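Local coordinates for protein thiosulfate reductase (Thermus thermophilus, PDB 2VPZ) that probably acts as a molybdenum oxidoreductase on sulfur compounds, using a bis-molybdopterin guanine dinucleotide cofactor and an iron-sulfur cluster, at residues T258-L261 / L262-H266; E541-L544 / E545-Q549. All blocks are in the same frame, centred on the assembly; numbering follows the deposited sequence.

Interaction 1: T258-L261 / L262-H266; sequences TALL and LAWIH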
loop_
_atom_site.group_PDB
_atom_site.type_symbol
_atom_site.label_atom_id
_atom_site.label_comp_id
_atom_site.label_asym_id
_atom_site.label_seq_id
_atom_site.Cartn_x
_atom_site.Cartn_y
_atom_site.Cartn_z
ATOM N N THR A 258 -13.124 25.272 29.434
ATOM C CA THR A 258 -13.211 26.716 29.522
ATOM C C THR A 258 -11.799 27.337 29.717
ATOM O O THR A 258 -11.578 28.460 29.290
ATOM C CB THR A 258 -14.182 27.188 30.655
ATOM O OG1 THR A 258 -15.331 26.349 30.692
ATOM C CG2 THR A 258 -14.628 28.648 30.389
ATOM N N ALA A 259 -10.853 26.605 30.317
ATOM C CA ALA A 259 -9.479 27.126 30.505
ATOM C C ALA A 259 -8.704 27.223 29.169
ATOM O O ALA A 259 -7.866 28.113 28.976
ATOM C CB ALA A 259 -8.672 26.261 31.518
ATOM N N LEU A 260 -8.994 26.268 28.274
ATOM C CA LEU A 260 -8.408 26.173 26.931
ATOM C C LEU A 260 -9.091 27.291 26.067
ATOM O O LEU A 260 -8.427 27.992 25.283
ATOM C CB LEU A 260 -8.582 24.743 26.353
ATOM C CG LEU A 260 -7.945 24.178 25.066
ATOM C CD1 LEU A 260 -8.999 24.048 23.956
ATOM C CD2 LEU A 260 -6.756 25.049 24.609
ATOM N N LEU A 261 -10.395 27.497 26.221
ATOM C CA LEU A 261 -11.077 28.570 25.481
ATOM C C LEU A 261 -10.585 29.980 25.955
ATOM O O LEU A 261 -10.270 30.821 25.123
ATOM C CB LEU A 261 -12.614 28.429 25.562
ATOM C CG LEU A 261 -13.177 27.256 24.723
ATOM C CD1 LEU A 261 -14.554 26.805 25.251
ATOM C CD2 LEU A 261 -13.246 27.650 23.235
ATOM N N LEU A 262 -10.495 30.223 27.265
ATOM C CA LEU A 262 -9.991 31.516 27.790
ATOM C C LEU A 262 -8.544 31.846 27.314
ATOM O O LEU A 262 -8.242 33.001 26.981
ATOM C CB LEU A 262 -10.044 31.576 29.339
ATOM C CG LEU A 262 -11.427 31.537 30.010
ATOM C CD1 LEU A 262 -11.278 31.428 31.527
ATOM C CD2 LEU A 262 -12.249 32.782 29.635
ATOM N N ALA A 263 -7.667 30.839 27.285
ATOM C CA ALA A 263 -6.267 30.998 26.840
ATOM C C ALA A 263 -6.145 31.236 25.315
ATOM O O ALA A 263 -5.145 31.780 24.839
ATOM C CB ALA A 263 -5.382 29.781 27.276
ATOM N N TRP A 264 -7.141 30.811 24.547
ATOM C CA TRP A 264 -7.152 31.071 23.111
ATOM C C TRP A 264 -7.660 32.518 22.926
ATOM O O TRP A 264 -7.185 33.245 22.048
ATOM C CB TRP A 264 -8.040 30.087 22.334
ATOM C CG TRP A 264 -7.402 28.745 22.005
ATOM C CD1 TRP A 264 -6.065 28.425 22.040
ATOM C CD2 TRP A 264 -8.080 27.549 21.583
ATOM N NE1 TRP A 264 -5.883 27.111 21.676
ATOM C CE2 TRP A 264 -7.098 26.550 21.389
ATOM C CE3 TRP A 264 -9.427 27.228 21.352
ATOM C CZ2 TRP A 264 -7.422 25.238 20.970
ATOM C CZ3 TRP A 264 -9.760 25.929 20.934
ATOM C CH2 TRP A 264 -8.753 24.949 20.749
ATOM N N ILE A 265 -8.633 32.925 23.741
ATOM C CA ILE A 265 -9.194 34.293 23.710
ATOM C C ILE A 265 -7.993 35.231 24.000
ATOM O O ILE A 265 -7.767 36.220 23.300
ATOM C CB ILE A 265 -10.360 34.507 24.803
ATOM C CG1 ILE A 265 -11.725 34.036 24.263
ATOM C CG2 ILE A 265 -10.414 35.992 25.223
ATOM C CD1 ILE A 265 -12.789 33.759 25.372
ATOM N N HIS A 266 -7.222 34.888 25.027
ATOM C CA HIS A 266 -6.006 35.626 25.391
ATOM C C HIS A 266 -4.990 35.718 24.219
ATOM O O HIS A 266 -4.450 36.793 23.958
ATOM C CB HIS A 266 -5.279 34.988 26.616
ATOM C CG HIS A 266 -3.957 35.580 26.970
ATOM N ND1 HIS A 266 -3.707 36.153 28.191
ATOM C CD2 HIS A 266 -2.821 35.676 26.281
ATOM C CE1 HIS A 266 -2.469 36.594 28.234
ATOM N NE2 HIS A 266 -1.909 36.312 27.077
#

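Interaction 2: E541-L544 / E545-Q549; sequences EEYL and ETRLQ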
loop_
_atom_site.group_PDB
_atom_site.type_symbol
_atom_site.label_atom_id
_atom_site.label_comp_id
_atom_site.label_asym_id
_atom_site.label_seq_id
_atom_site.Cartn_x
_atom_site.Cartn_y
_atom_site.Cartn_z
ATOM N N GLU A 541 -56.902 17.622 7.625
ATOM C CA GLU A 541 -56.747 18.148 6.250
ATOM C C GLU A 541 -57.482 19.496 6.101
ATOM O O GLU A 541 -57.139 20.321 5.249
ATOM C CB GLU A 541 -57.184 17.151 5.128
ATOM C CG GLU A 541 -58.397 16.279 5.389
ATOM C CD GLU A 541 -58.018 14.835 5.758
ATOM O OE1 GLU A 541 -57.307 14.197 4.947
ATOM O OE2 GLU A 541 -58.421 14.360 6.849
ATOM N N GLU A 542 -58.475 19.719 6.965
ATOM C CA GLU A 542 -59.264 20.962 7.008
ATOM C C GLU A 542 -58.300 22.075 7.485
ATOM O O GLU A 542 -58.197 23.182 6.905
ATOM C CB GLU A 542 -60.408 20.799 8.016
ATOM C CG GLU A 542 -61.808 21.167 7.550
ATOM C CD GLU A 542 -62.649 21.733 8.698
ATOM O OE1 GLU A 542 -62.616 22.967 8.896
ATOM O OE2 GLU A 542 -63.285 20.928 9.417
ATOM N N TYR A 543 -57.584 21.719 8.548
ATOM C CA TYR A 543 -56.567 22.495 9.243
ATOM C C TYR A 543 -55.371 22.829 8.289
ATOM O O TYR A 543 -54.921 23.984 8.229
ATOM C CB TYR A 543 -56.072 21.695 10.469
ATOM C CG TYR A 543 -55.007 22.367 11.340
ATOM C CD1 TYR A 543 -55.366 23.136 12.456
ATOM C CD2 TYR A 543 -53.645 22.267 11.020
ATOM C CE1 TYR A 543 -54.391 23.798 13.231
ATOM C CE2 TYR A 543 -52.656 22.920 11.780
ATOM C CZ TYR A 543 -53.033 23.687 12.885
ATOM O OH TYR A 543 -52.068 24.338 13.629
ATOM N N LEU A 544 -54.891 21.824 7.552
ATOM C CA LEU A 544 -53.775 21.951 6.616
ATOM C C LEU A 544 -54.157 22.792 5.352
ATOM O O LEU A 544 -53.301 23.486 4.792
ATOM C CB LEU A 544 -53.193 20.537 6.263
ATOM C CG LEU A 544 -52.793 19.540 7.394
ATOM C CD1 LEU A 544 -52.565 18.106 6.855
ATOM C CD2 LEU A 544 -51.536 20.036 8.150
ATOM N N GLU A 545 -55.423 22.759 4.930
ATOM C CA GLU A 545 -55.893 23.554 3.759
ATOM C C GLU A 545 -55.883 25.090 4.036
ATOM O O GLU A 545 -55.620 25.868 3.125
ATOM C CB GLU A 545 -57.297 23.112 3.264
ATOM C CG GLU A 545 -57.435 21.648 2.749
ATOM C CD GLU A 545 -57.259 21.471 1.227
ATOM O OE1 GLU A 545 -56.469 22.220 0.620
ATOM O OE2 GLU A 545 -57.909 20.544 0.658
ATOM N N THR A 546 -56.159 25.496 5.280
ATOM C CA THR A 546 -56.177 26.901 5.710
ATOM C C THR A 546 -54.783 27.602 5.612
ATOM O O THR A 546 -54.670 28.712 5.039
ATOM C CB THR A 546 -56.793 26.998 7.185
ATOM O OG1 THR A 546 -58.213 26.898 7.121
ATOM C CG2 THR A 546 -56.355 28.280 7.895
ATOM N N ARG A 547 -53.719 26.954 6.100
ATOM C CA ARG A 547 -52.336 27.460 6.035
ATOM C C ARG A 547 -51.803 27.424 4.556
ATOM O O ARG A 547 -50.993 28.280 4.145
ATOM C CB ARG A 547 -51.424 26.642 7.011
ATOM C CG ARG A 547 -52.134 26.150 8.335
ATOM C CD ARG A 547 -51.156 25.736 9.488
ATOM N NE ARG A 547 -50.182 26.766 9.860
ATOM C CZ ARG A 547 -49.005 26.567 10.439
ATOM N NH1 ARG A 547 -48.616 25.341 10.736
ATOM N NH2 ARG A 547 -48.180 27.587 10.702
ATOM N N LEU A 548 -52.298 26.493 3.744
ATOM C CA LEU A 548 -51.879 26.387 2.351
ATOM C C LEU A 548 -52.605 27.480 1.485
ATOM O O LEU A 548 -52.047 27.973 0.491
ATOM C CB LEU A 548 -52.014 24.907 1.866
ATOM C CG LEU A 548 -50.977 24.011 2.623
ATOM C CD1 LEU A 548 -50.885 22.594 2.020
ATOM C CD2 LEU A 548 -49.585 24.693 2.605
ATOM N N GLN A 549 -53.790 27.910 1.931
ATOM C CA GLN A 549 -54.547 29.024 1.297
ATOM C C GLN A 549 -53.631 30.255 1.359
ATOM O O GLN A 549 -53.340 30.907 0.338
ATOM C CB GLN A 549 -55.812 29.331 2.106
ATOM C CG GLN A 549 -57.108 28.882 1.455
ATOM C CD GLN A 549 -58.204 28.527 2.461
ATOM O OE1 GLN A 549 -58.290 29.136 3.537
ATOM N NE2 GLN A 549 -59.047 27.559 2.112
#

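Interaction 1: T258-L261 / L262-H266
The indole of Trp264 has one face covered by both methyls of Leu260, one turn back on the same alpha-helix, 257-270. This helix belongs to the molybdopterin oxidoreductase region. Leu260 CD1 sits over the six-membered ring, 3.6 Å from its centroid and 22° off the normal, a CH-pi contact. CD2 lies over the same face but is shifted toward the rim, 3.6 Å from Trp264 CE2. The leucine has its CG anti to the backbone N (chi1 -171°), which sets CG beside the carbonyl carbon and lets both methyls reach the indole of the next turn. Leu261 CD2 approaches the indole obliquely and more loosely, 4.3 Å from Trp264 CE3.

This is an i to i+4 side-chain pair laid over the regular hydrogen bonding of a helix. Leu262 N donates to Thr258 O at 2.9 Å, Ala263 N to Ala259 O, and Ile265 N to Leu261 O. Trp264 N donates to Leu260 O and, weakly, to Leu261 O.

The touching residues are buried among three helices. Helix 309-320 packs on Trp264 through Val315 and Ala316, and Trp264 NE1 makes a weak hydrogen bond to Ile312 O. Helix 341-354 meets Leu261 and Ile265, while helix 298-305 meets Ala259 and Ala263. Leu262 packs on the preceding turn: its CG lies 3.2 Å from Thr258 O, and Thr258 CG2 is 4.3 Å from that same CG.

Interaction 2: E541-L544 / E545-Q549
Leu544 meets Leu548 one turn further along helix 540-551. The Leu544 carbonyl accepts a weak hydrogen bond from Leu548 N at 3.3 Å and lies beside the CB and CG of that leucine, with CG 3.2 Å from Leu544 O. Both leucine side chains rest on Phe492 in a loop. Met558 of helix 555-560 also touches Leu548.

Glu545 follows Leu544 in the chain. Its N donates to Glu541 O, though the place of that oxygen is less certain. The side chain bends at chi2 (-94°), and its carboxylate leads away from the preceding turn. There OE1 accepts a hydrogen bond from Leu555 N, which joins the helix to the start of helix 555-560.

Tyr543 is the third main contributor. With chi1 near 180° (-179°), it turns its ring to the side of its own carbonyl carbon, where the ring runs alongside Arg547, both side chains pointing the same way. Tyr543 CE2 and Arg547 CD meet obliquely at 3.9 Å. The ring and guanidinium planes are 65° apart, so the two groups do not stack flat.

The polar ends of this pair converge on Asp491, which lies outside the helix. Asp491 OD2 is hydrogen-bonded to Tyr543 OH, while Asp491 OD1 takes a salt bridge from Arg547 NH1. Arg547 NE also donates to Glu372 O, so the helix is joined to two further parts of the chain. The aspartate is thus held through both oxygens, and its negative charge probably balances that of the buried arginine.

Overall arrangement
Interactions 1 and 2 are both local contacts within single helices, on opposite sides of the chain's centre. Their centres are 51 Å apart and their nearest atoms about 37 Å, so they do not touch. Interaction 1 comes first in the chain and is wholly buried. Interaction 2 is partly buried, and several of its polar side chains are bound by residues outside its two segments. Neither contact lies in the cofactor or cluster pocket. The Leu260 side chain of interaction 1 is nevertheless about 8 Å from a bound molybdopterin guanine dinucleotide. No other protein chain of the assembly touches either pair of segments.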